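PDB 2JEX: regulatory protein E2 from Bovine papillomavirus type 1, which probably helps initiate viral DNA replication together with the E1 protein and regulates viral transcription, here represented by its N-terminal transactivation domain. Local coordinates for residues L8-A11 with Q12-M16; L43-A46 with R47-V51; A72-M75 with Q76-Q80. The protein carries 1 engineered substitution. All blocks are in the same frame, centred on the assembly; numbering follows the deposited sequence.

Contact 1. Residues L8-A11 with Q12-M16; sequences LHVA and QETQM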
ATOM      1  N   LEU A   8      -6.021 -22.892  12.583  1.00 76.97           N
ATOM      2  CA  LEU A   8      -6.527 -22.322  11.340  1.00 76.18           C
ATOM      3  C   LEU A   8      -7.851 -21.590  11.543  1.00 76.04           C
ATOM      4  O   LEU A   8      -8.031 -20.482  11.033  1.00 76.62           O
ATOM      5  CB  LEU A   8      -6.685 -23.416  10.275  1.00 75.94           C
ATOM      6  CG  LEU A   8      -7.145 -23.030   8.863  1.00 76.28           C
ATOM      7  CD1 LEU A   8      -6.169 -22.064   8.177  1.00 72.51           C
ATOM      8  CD2 LEU A   8      -7.333 -24.275   8.030  1.00 75.55           C
ATOM      9  N   HIS A   9      -8.767 -22.213  12.283  1.00 75.53           N
ATOM     10  CA  HIS A   9     -10.082 -21.635  12.560  1.00 75.14           C
ATOM     11  C   HIS A   9      -9.961 -20.321  13.326  1.00 74.29           C
ATOM     12  O   HIS A   9     -10.661 -19.355  13.017  1.00 74.04           O
ATOM     13  CB  HIS A   9     -10.964 -22.625  13.326  1.00 75.07           C
ATOM     14  CG  HIS A   9     -12.279 -22.052  13.765  1.00 77.61           C
ATOM     15  ND1 HIS A   9     -13.367 -21.947  12.922  1.00 80.00           N
ATOM     16  CD2 HIS A   9     -12.680 -21.552  14.959  1.00 79.37           C
ATOM     17  CE1 HIS A   9     -14.379 -21.405  13.576  1.00 79.90           C
ATOM     18  NE2 HIS A   9     -13.988 -21.156  14.815  1.00 80.40           N
ATOM     19  N   VAL A  10      -9.070 -20.298  14.315  1.00 73.56           N
ATOM     20  CA  VAL A  10      -8.832 -19.106  15.136  1.00 72.95           C
ATOM     21  C   VAL A  10      -8.215 -17.966  14.313  1.00 72.01           C
ATOM     22  O   VAL A  10      -8.627 -16.811  14.441  1.00 72.13           O
ATOM     23  CB  VAL A  10      -7.958 -19.428  16.387  1.00 73.12           C
ATOM     24  CG1 VAL A  10      -7.699 -18.176  17.221  1.00 73.32           C
ATOM     25  CG2 VAL A  10      -8.628 -20.497  17.251  1.00 72.87           C
ATOM     26  N   ALA A  11      -7.246 -18.306  13.462  1.00 70.75           N
ATOM     27  CA  ALA A  11      -6.568 -17.337  12.606  1.00 69.48           C
ATOM     28  C   ALA A  11      -7.500 -16.701  11.569  1.00 69.40           C
ATOM     29  O   ALA A  11      -7.389 -15.504  11.281  1.00 69.16           O
ATOM     30  CB  ALA A  11      -5.378 -17.971  11.932  1.00 69.31           C
ATOM     31  N   GLN A  12      -8.412 -17.502  11.021  1.00 68.74           N
ATOM     32  CA  GLN A  12      -9.414 -17.010  10.073  1.00 68.84           C
ATOM     33  C   GLN A  12     -10.508 -16.187  10.760  1.00 69.03           C
ATOM     34  O   GLN A  12     -10.979 -15.183  10.215  1.00 68.81           O
ATOM     35  CB  GLN A  12     -10.040 -18.177   9.314  1.00 68.66           C
ATOM     36  CG  GLN A  12      -9.111 -18.814   8.312  1.00 69.18           C
ATOM     37  CD  GLN A  12      -9.579 -20.184   7.877  1.00 72.13           C
ATOM     38  OE1 GLN A  12     -10.192 -20.916   8.652  1.00 73.38           O
ATOM     39  NE2 GLN A  12      -9.282 -20.545   6.630  1.00 71.65           N
ATOM     40  N   GLU A  13     -10.907 -16.636  11.954  1.00 69.28           N
ATOM     41  CA  GLU A  13     -11.901 -15.960  12.787  1.00 69.22           C
ATOM     42  C   GLU A  13     -11.383 -14.619  13.310  1.00 68.87           C
ATOM     43  O   GLU A  13     -12.153 -13.676  13.463  1.00 69.31           O
ATOM     44  CB  GLU A  13     -12.295 -16.859  13.965  1.00 69.47           C
ATOM     45  CG  GLU A  13     -13.655 -16.562  14.583  1.00 70.60           C
ATOM     46  CD  GLU A  13     -14.782 -17.323  13.906  1.00 75.30           C
ATOM     47  OE1 GLU A  13     -15.486 -18.089  14.606  1.00 77.51           O
ATOM     48  OE2 GLU A  13     -14.964 -17.169  12.678  1.00 75.77           O
ATOM     49  N   THR A  14     -10.084 -14.553  13.594  1.00 68.76           N
ATOM     50  CA  THR A  14      -9.425 -13.321  14.037  1.00 68.77           C
ATOM     51  C   THR A  14      -9.465 -12.231  12.957  1.00 69.01           C
ATOM     52  O   THR A  14      -9.756 -11.064  13.256  1.00 69.27           O
ATOM     53  CB  THR A  14      -7.964 -13.590  14.488  1.00 68.56           C
ATOM     54  OG1 THR A  14      -7.974 -14.446  15.635  1.00 68.02           O
ATOM     55  CG2 THR A  14      -7.259 -12.301  14.860  1.00 68.91           C
ATOM     56  N   GLN A  15      -9.182 -12.622  11.713  1.00 69.20           N
ATOM     57  CA  GLN A  15      -9.263 -11.726  10.567  1.00 69.53           C
ATOM     58  C   GLN A  15     -10.691 -11.225  10.386  1.00 70.25           C
ATOM     59  O   GLN A  15     -10.910 -10.024  10.199  1.00 70.11           O
ATOM     60  CB  GLN A  15      -8.800 -12.433   9.292  1.00 69.69           C
ATOM     61  CG  GLN A  15      -7.311 -12.711   9.209  1.00 69.08           C
ATOM     62  CD  GLN A  15      -6.988 -13.776   8.173  1.00 69.33           C
ATOM     63  OE1 GLN A  15      -7.115 -13.556   6.965  1.00 68.45           O
ATOM     64  NE2 GLN A  15      -6.569 -14.939   8.645  1.00 68.94           N
ATOM     65  N   MET A  16     -11.653 -12.147  10.470  1.00 70.85           N
ATOM     66  CA  MET A  16     -13.073 -11.824  10.298  1.00 72.26           C
ATOM     67  C   MET A  16     -13.609 -10.919  11.414  1.00 71.77           C
ATOM     68  O   MET A  16     -14.466 -10.066  11.173  1.00 71.60           O
ATOM     69  CB  MET A  16     -13.900 -13.108  10.189  1.00 72.04           C
ATOM     70  CG  MET A  16     -15.157 -12.980   9.335  1.00 73.13           C
ATOM     71  SD  MET A  16     -15.920 -14.572   8.909  1.00 75.32           S
ATOM     72  CE  MET A  16     -14.714 -15.255   7.767  1.00 78.56           C
TER
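T14 holds OG1 close to its own backbone N (chi1 -64°), and this turns the hydroxyl back onto V10 O, 2.7 Å away, one turn earlier in the helix. T14 N reaches the same oxygen at 2.8 Å, so V10 O takes two bonds, which arrive from opposite faces of its carbonyl plane. CG1 of V10 lies near the hydroxyl. Q15 makes a comparable return: CG sits beside the backbone N (chi1 -71°), the chain runs on extended, and NE2 comes down on A11 O at 2.8 Å. The amide stands well above that carbonyl plane, while Q15 N gives the same oxygen only a weak bond at 3.4 Å. A second bond, to E39 of helix 26-48, holds NE2 from the other helix. Q12 crosses L8 at a slant, with Q12 OE1 3.7 Å from L8 CG and NE2 against CD1; Q12 NE2 is likewise bonded to E39. On the exposed flank H9 and E13 run side by side in the same direction. Ring and carboxylate planes are 64° apart, and E13 OE1 lies 3.4 Å from H9 NE2. These are i to i+4 pairings of a regular alpha helix, with side-chain donors folded back onto main-chain carbonyls, within helix 4-21 of the E2 transactivation domain, where one face packs on helix 26-48.

Contact 2. Residues L43-A46 with R47-V51; sequences LYAA and RKKGV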
ATOM      1  N   LEU A  43      -1.440 -23.338   6.071  1.00 67.31           N
ATOM      2  CA  LEU A  43      -1.929 -23.780   4.775  1.00 67.71           C
ATOM      3  C   LEU A  43      -0.784 -24.195   3.860  1.00 68.11           C
ATOM      4  O   LEU A  43      -0.887 -25.199   3.145  1.00 68.58           O
ATOM      5  CB  LEU A  43      -2.775 -22.673   4.121  1.00 67.48           C
ATOM      6  CG  LEU A  43      -4.166 -22.362   4.683  1.00 66.13           C
ATOM      7  CD1 LEU A  43      -4.783 -21.213   3.905  1.00 65.71           C
ATOM      8  CD2 LEU A  43      -5.087 -23.587   4.651  1.00 67.44           C
ATOM      9  N   TYR A  44       0.308 -23.432   3.900  1.00 68.00           N
ATOM     10  CA  TYR A  44       1.500 -23.756   3.125  1.00 68.24           C
ATOM     11  C   TYR A  44       2.133 -25.041   3.636  1.00 67.65           C
ATOM     12  O   TYR A  44       2.512 -25.908   2.847  1.00 67.80           O
ATOM     13  CB  TYR A  44       2.507 -22.593   3.157  1.00 68.96           C
ATOM     14  CG  TYR A  44       3.801 -22.884   2.429  1.00 71.09           C
ATOM     15  CD1 TYR A  44       3.850 -22.908   1.034  1.00 70.70           C
ATOM     16  CD2 TYR A  44       4.983 -23.132   3.138  1.00 73.60           C
ATOM     17  CE1 TYR A  44       5.039 -23.183   0.363  1.00 72.58           C
ATOM     18  CE2 TYR A  44       6.179 -23.401   2.478  1.00 73.96           C
ATOM     19  CZ  TYR A  44       6.197 -23.431   1.090  1.00 73.10           C
ATOM     20  OH  TYR A  44       7.374 -23.698   0.428  1.00 73.76           O
ATOM     21  N   ALA A  45       2.228 -25.162   4.960  1.00 66.64           N
ATOM     22  CA  ALA A  45       2.758 -26.362   5.593  1.00 65.91           C
ATOM     23  C   ALA A  45       1.899 -27.598   5.273  1.00 65.61           C
ATOM     24  O   ALA A  45       2.423 -28.690   5.096  1.00 65.22           O
ATOM     25  CB  ALA A  45       2.866 -26.163   7.093  1.00 65.86           C
ATOM     26  N   ALA A  46       0.585 -27.404   5.202  1.00 65.34           N
ATOM     27  CA  ALA A  46      -0.345 -28.456   4.821  1.00 65.79           C
ATOM     28  C   ALA A  46      -0.095 -28.910   3.379  1.00 65.83           C
ATOM     29  O   ALA A  46      -0.077 -30.107   3.101  1.00 65.81           O
ATOM     30  CB  ALA A  46      -1.778 -27.974   4.994  1.00 65.70           C
ATOM     31  N   ARG A  47       0.117 -27.939   2.485  1.00 66.29           N
ATOM     32  CA  ARG A  47       0.417 -28.178   1.070  1.00 66.63           C
ATOM     33  C   ARG A  47       1.685 -29.023   0.838  1.00 67.32           C
ATOM     34  O   ARG A  47       1.679 -29.968   0.018  1.00 67.10           O
ATOM     35  CB  ARG A  47       0.486 -26.838   0.330  1.00 67.01           C
ATOM     36  CG  ARG A  47       0.194 -26.905  -1.165  1.00 68.70           C
ATOM     37  CD  ARG A  47      -1.124 -27.624  -1.499  1.00 68.35           C
ATOM     38  NE  ARG A  47      -0.968 -28.375  -2.743  1.00 70.16           N
ATOM     39  CZ  ARG A  47      -1.032 -29.705  -2.846  1.00 75.41           C
ATOM     40  NH1 ARG A  47      -1.284 -30.470  -1.782  1.00 74.10           N
ATOM     41  NH2 ARG A  47      -0.862 -30.275  -4.031  1.00 80.06           N
ATOM     42  N   LYS A  48       2.749 -28.718   1.587  1.00 67.71           N
ATOM     43  CA  LYS A  48       4.005 -29.494   1.537  1.00 68.51           C
ATOM     44  C   LYS A  48       3.797 -30.951   1.897  1.00 68.53           C
ATOM     45  O   LYS A  48       4.527 -31.823   1.425  1.00 68.23           O
ATOM     46  CB  LYS A  48       5.076 -28.902   2.469  1.00 68.91           C
ATOM     47  CG  LYS A  48       5.567 -27.472   2.114  1.00 72.66           C
ATOM     48  CD  LYS A  48       6.386 -27.425   0.812  1.00 79.58           C
ATOM     49  CE  LYS A  48       5.532 -27.006  -0.389  1.00 82.80           C
ATOM     50  NZ  LYS A  48       6.188 -27.369  -1.679  1.00 86.14           N
ATOM     51  N   LYS A  49       2.798 -31.196   2.742  1.00 68.65           N
ATOM     52  CA  LYS A  49       2.485 -32.526   3.239  1.00 68.86           C
ATOM     53  C   LYS A  49       1.439 -33.222   2.359  1.00 67.91           C
ATOM     54  O   LYS A  49       1.009 -34.355   2.645  1.00 67.57           O
ATOM     55  CB  LYS A  49       2.049 -32.437   4.708  1.00 69.84           C
ATOM     56  CG  LYS A  49       3.183 -31.958   5.617  1.00 72.62           C
ATOM     57  CD  LYS A  49       2.686 -31.386   6.938  1.00 78.72           C
ATOM     58  CE  LYS A  49       3.812 -30.654   7.693  1.00 76.99           C
ATOM     59  NZ  LYS A  49       4.194 -29.336   7.069  1.00 81.77           N
ATOM     60  N   GLY A  50       1.051 -32.544   1.281  1.00 66.51           N
ATOM     61  CA  GLY A  50       0.142 -33.113   0.289  1.00 64.73           C
ATOM     62  C   GLY A  50      -1.330 -32.906   0.605  1.00 63.60           C
ATOM     63  O   GLY A  50      -2.200 -33.486  -0.068  1.00 63.70           O
ATOM     64  N   VAL A  51      -1.611 -32.080   1.620  1.00 62.68           N
ATOM     65  CA  VAL A  51      -3.003 -31.797   2.005  1.00 62.26           C
ATOM     66  C   VAL A  51      -3.674 -30.853   0.987  1.00 61.69           C
ATOM     67  O   VAL A  51      -3.054 -29.908   0.514  1.00 61.46           O
ATOM     68  CB  VAL A  51      -3.106 -31.209   3.454  1.00 62.52           C
ATOM     69  CG1 VAL A  51      -4.565 -31.061   3.882  1.00 63.28           C
ATOM     70  CG2 VAL A  51      -2.372 -32.085   4.460  1.00 59.02           C
TER
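K49 curls back over the last turn of its helix to reach A45. Its CB lies 3.5 Å from A46 O, and from CG onward every atom skirts A45 O, with CD 3.3 Å from that oxygen. A bend at the last torsion (chi4 72°) then drops NZ onto A45 O at 2.7 Å, above the carbonyl plane, with A45 CB close by. K48 does something different: CG lies over one face of the Y44 ring, 4.1 Å above its plane and toward the rim, while CD and CE continue past CZ and OH. At the helix end A46 O receives V51 N at 2.9 Å, and G50 N bonds to R47 O. These two bonds back into the last turn make a Schellman motif, in which G50 has positive phi, 87°, a conformation suited to glycine. V51 is thereby swung back until its CB packs on A46 CB, 3.8 Å away. R47 fastens the exit, its NH1 donating to V51 O at 3.0 Å, while its side chain also touches S62 at the start of helix 62-83. The last carbonyls are poorly served by next-turn amides, K49 N giving A45 O and A46 O only weak bonds; K49 NZ and V51 N supply the stronger donors, and the positive charges of R47, K48 and K49 probably interact favourably with the negative end of the helix dipole.

Contact 3. Residues A72-M75 with Q76-Q80; sequences AIEM and QLSLQ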
ATOM      1  N   ALA A  72       2.260 -11.030   4.533  1.00 67.50           N
ATOM      2  CA  ALA A  72       1.791 -10.835   5.893  1.00 67.04           C
ATOM      3  C   ALA A  72       2.947 -10.717   6.882  1.00 67.18           C
ATOM      4  O   ALA A  72       2.881  -9.917   7.802  1.00 68.18           O
ATOM      5  CB  ALA A  72       0.833 -11.951   6.282  1.00 66.11           C
ATOM      6  N   ILE A  73       4.005 -11.503   6.691  1.00 67.49           N
ATOM      7  CA  ILE A  73       5.240 -11.353   7.476  1.00 67.45           C
ATOM      8  C   ILE A  73       5.748  -9.901   7.355  1.00 68.52           C
ATOM      9  O   ILE A  73       5.969  -9.220   8.370  1.00 67.92           O
ATOM     10  CB  ILE A  73       6.327 -12.378   7.028  1.00 66.89           C
ATOM     11  CG1 ILE A  73       5.957 -13.795   7.492  1.00 68.52           C
ATOM     12  CG2 ILE A  73       7.704 -12.008   7.556  1.00 66.06           C
ATOM     13  CD1 ILE A  73       6.684 -14.949   6.758  1.00 66.83           C
ATOM     14  N   GLU A  74       5.885  -9.438   6.108  1.00 68.87           N
ATOM     15  CA  GLU A  74       6.353  -8.088   5.798  1.00 69.97           C
ATOM     16  C   GLU A  74       5.499  -6.986   6.431  1.00 70.47           C
ATOM     17  O   GLU A  74       6.038  -5.987   6.931  1.00 70.35           O
ATOM     18  CB  GLU A  74       6.439  -7.870   4.286  1.00 69.41           C
ATOM     19  CG  GLU A  74       6.950  -6.500   3.917  1.00 68.61           C
ATOM     20  CD  GLU A  74       7.333  -6.375   2.463  1.00 72.56           C
ATOM     21  OE1 GLU A  74       7.126  -7.342   1.694  1.00 74.40           O
ATOM     22  OE2 GLU A  74       7.843  -5.295   2.088  1.00 70.22           O
ATOM     23  N   MET A  75       4.180  -7.170   6.387  1.00 70.48           N
ATOM     24  CA  MET A  75       3.248  -6.231   6.994  1.00 70.51           C
ATOM     25  C   MET A  75       3.375  -6.255   8.514  1.00 70.71           C
ATOM     26  O   MET A  75       3.542  -5.213   9.144  1.00 72.02           O
ATOM     27  CB  MET A  75       1.801  -6.510   6.552  1.00 70.45           C
ATOM     28  CG  MET A  75       1.518  -6.269   5.069  1.00 66.02           C
ATOM     29  SD  MET A  75       1.902  -4.609   4.439  1.00 68.86           S
ATOM     30  CE  MET A  75       0.359  -3.759   4.789  1.00 64.65           C
ATOM     31  N   GLN A  76       3.329  -7.448   9.092  1.00 71.08           N
ATOM     32  CA  GLN A  76       3.473  -7.618  10.538  1.00 71.45           C
ATOM     33  C   GLN A  76       4.717  -6.935  11.114  1.00 71.24           C
ATOM     34  O   GLN A  76       4.609  -6.112  12.027  1.00 70.77           O
ATOM     35  CB  GLN A  76       3.499  -9.095  10.908  1.00 71.32           C
ATOM     36  CG  GLN A  76       3.703  -9.315  12.391  1.00 70.89           C
ATOM     37  CD  GLN A  76       3.979 -10.762  12.764  1.00 67.49           C
ATOM     38  OE1 GLN A  76       3.711 -11.678  11.999  1.00 68.99           O
ATOM     39  NE2 GLN A  76       4.487 -10.967  13.969  1.00 64.05           N
ATOM     40  N   LEU A  77       5.886  -7.300  10.580  1.00 71.01           N
ATOM     41  CA  LEU A  77       7.175  -6.775  11.049  1.00 70.08           C
ATOM     42  C   LEU A  77       7.292  -5.277  10.825  1.00 69.55           C
ATOM     43  O   LEU A  77       7.755  -4.560  11.707  1.00 69.10           O
ATOM     44  CB  LEU A  77       8.349  -7.510  10.388  1.00 69.27           C
ATOM     45  CG  LEU A  77       8.409  -9.029  10.591  1.00 70.49           C
ATOM     46  CD1 LEU A  77       9.652  -9.635   9.952  1.00 66.32           C
ATOM     47  CD2 LEU A  77       8.312  -9.416  12.070  1.00 67.91           C
ATOM     48  N   SER A  78       6.850  -4.816   9.655  1.00 69.63           N
ATOM     49  CA  SER A  78       6.854  -3.391   9.320  1.00 69.05           C
ATOM     50  C   SER A  78       5.996  -2.598  10.288  1.00 68.63           C
ATOM     51  O   SER A  78       6.433  -1.575  10.823  1.00 67.43           O
ATOM     52  CB  SER A  78       6.378  -3.154   7.882  1.00 68.72           C
ATOM     53  OG  SER A  78       7.368  -3.549   6.946  1.00 68.60           O
ATOM     54  N   LEU A  79       4.781  -3.088  10.519  1.00 68.73           N
ATOM     55  CA  LEU A  79       3.863  -2.429  11.440  1.00 69.69           C
ATOM     56  C   LEU A  79       4.360  -2.449  12.878  1.00 69.73           C
ATOM     57  O   LEU A  79       4.160  -1.472  13.609  1.00 70.16           O
ATOM     58  CB  LEU A  79       2.450  -3.020  11.344  1.00 69.64           C
ATOM     59  CG  LEU A  79       1.738  -2.879   9.993  1.00 73.40           C
ATOM     60  CD1 LEU A  79       0.488  -3.737   9.954  1.00 75.89           C
ATOM     61  CD2 LEU A  79       1.397  -1.401   9.661  1.00 75.19           C
ATOM     62  N   GLN A  80       5.017  -3.544  13.276  1.00 69.59           N
ATOM     63  CA  GLN A  80       5.575  -3.660  14.623  1.00 69.37           C
ATOM     64  C   GLN A  80       6.671  -2.623  14.838  1.00 69.71           C
ATOM     65  O   GLN A  80       6.789  -2.043  15.931  1.00 69.92           O
ATOM     66  CB  GLN A  80       6.119  -5.062  14.885  1.00 69.51           C
ATOM     67  CG  GLN A  80       5.068  -6.135  15.136  1.00 68.99           C
ATOM     68  CD  GLN A  80       5.683  -7.518  15.379  1.00 70.10           C
ATOM     69  OE1 GLN A  80       4.969  -8.516  15.550  1.00 68.57           O
ATOM     70  NE2 GLN A  80       7.008  -7.578  15.395  1.00 72.60           N
TER
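Residues 72-80 form uninterrupted alpha helix, with A72, I73, E74 and M75 each accepting the amide four residues on; the bond from L77 N to I73 O, 2.9 Å long, is almost linear at 177°. S78 adds a side-chain bond to this ladder. Its OG, set beside the backbone N (chi1 -73°), donates to E74 O at 2.8 Å, while S78 N meets that oxygen from the opposite face of the carbonyl plane at 3.1 Å. The hydroxyl of a buried serine is thus satisfied within its own helix. I73 and L77 lie side by side and point the same way, touching through I73 CG2 and L77 CD1 at 3.9 Å, on a more exposed flank. L79 turns its branch back over the preceding turn, bringing CG to 3.1 Å from M75 O. Farther round, Q76 stretches its side chain fully, CG opposite the backbone N (chi1 178°), and NE2 donates to Q80 OE1 at 3.0 Å; the acceptor lies in the plane of the Q76 amide. The other end of that amide, Q76 OE1, accepts from R37. The E74 carboxylate makes a salt bridge with R108 and a hydrogen bond with Y102. Several elements pack on this part of helix 62-83: M75 and L79 meet W33 of helix 26-48, M75 also meets W99 and Y102 of helix 99-103, and F110 of strand 110-120 touches M75, S78 and L79.

In the fold
The three contacts sample successive helices, 4-21, 26-48 and 62-83, of the N-terminal helical part of the domain. Contact 1 and contact 2 meet directly, L8 CD1 lying 4.0 Å from L43 CD2, although their centres are about 18 Å apart; contact 3 touches neither. Contact 3 lies nearer the chain centre, about 12 Å from it against 23 and 29 Å, and it has four buried residues where the others have two each. Chemistry follows position. Side-chain donors fold onto carbonyls in all three, but contacts 1 and 3 both send glutamines to helix 26-48 (E39, R37), contact 3 also packs on strand 110-120, and contact 2 closes a helix end with basic residues and a glycine.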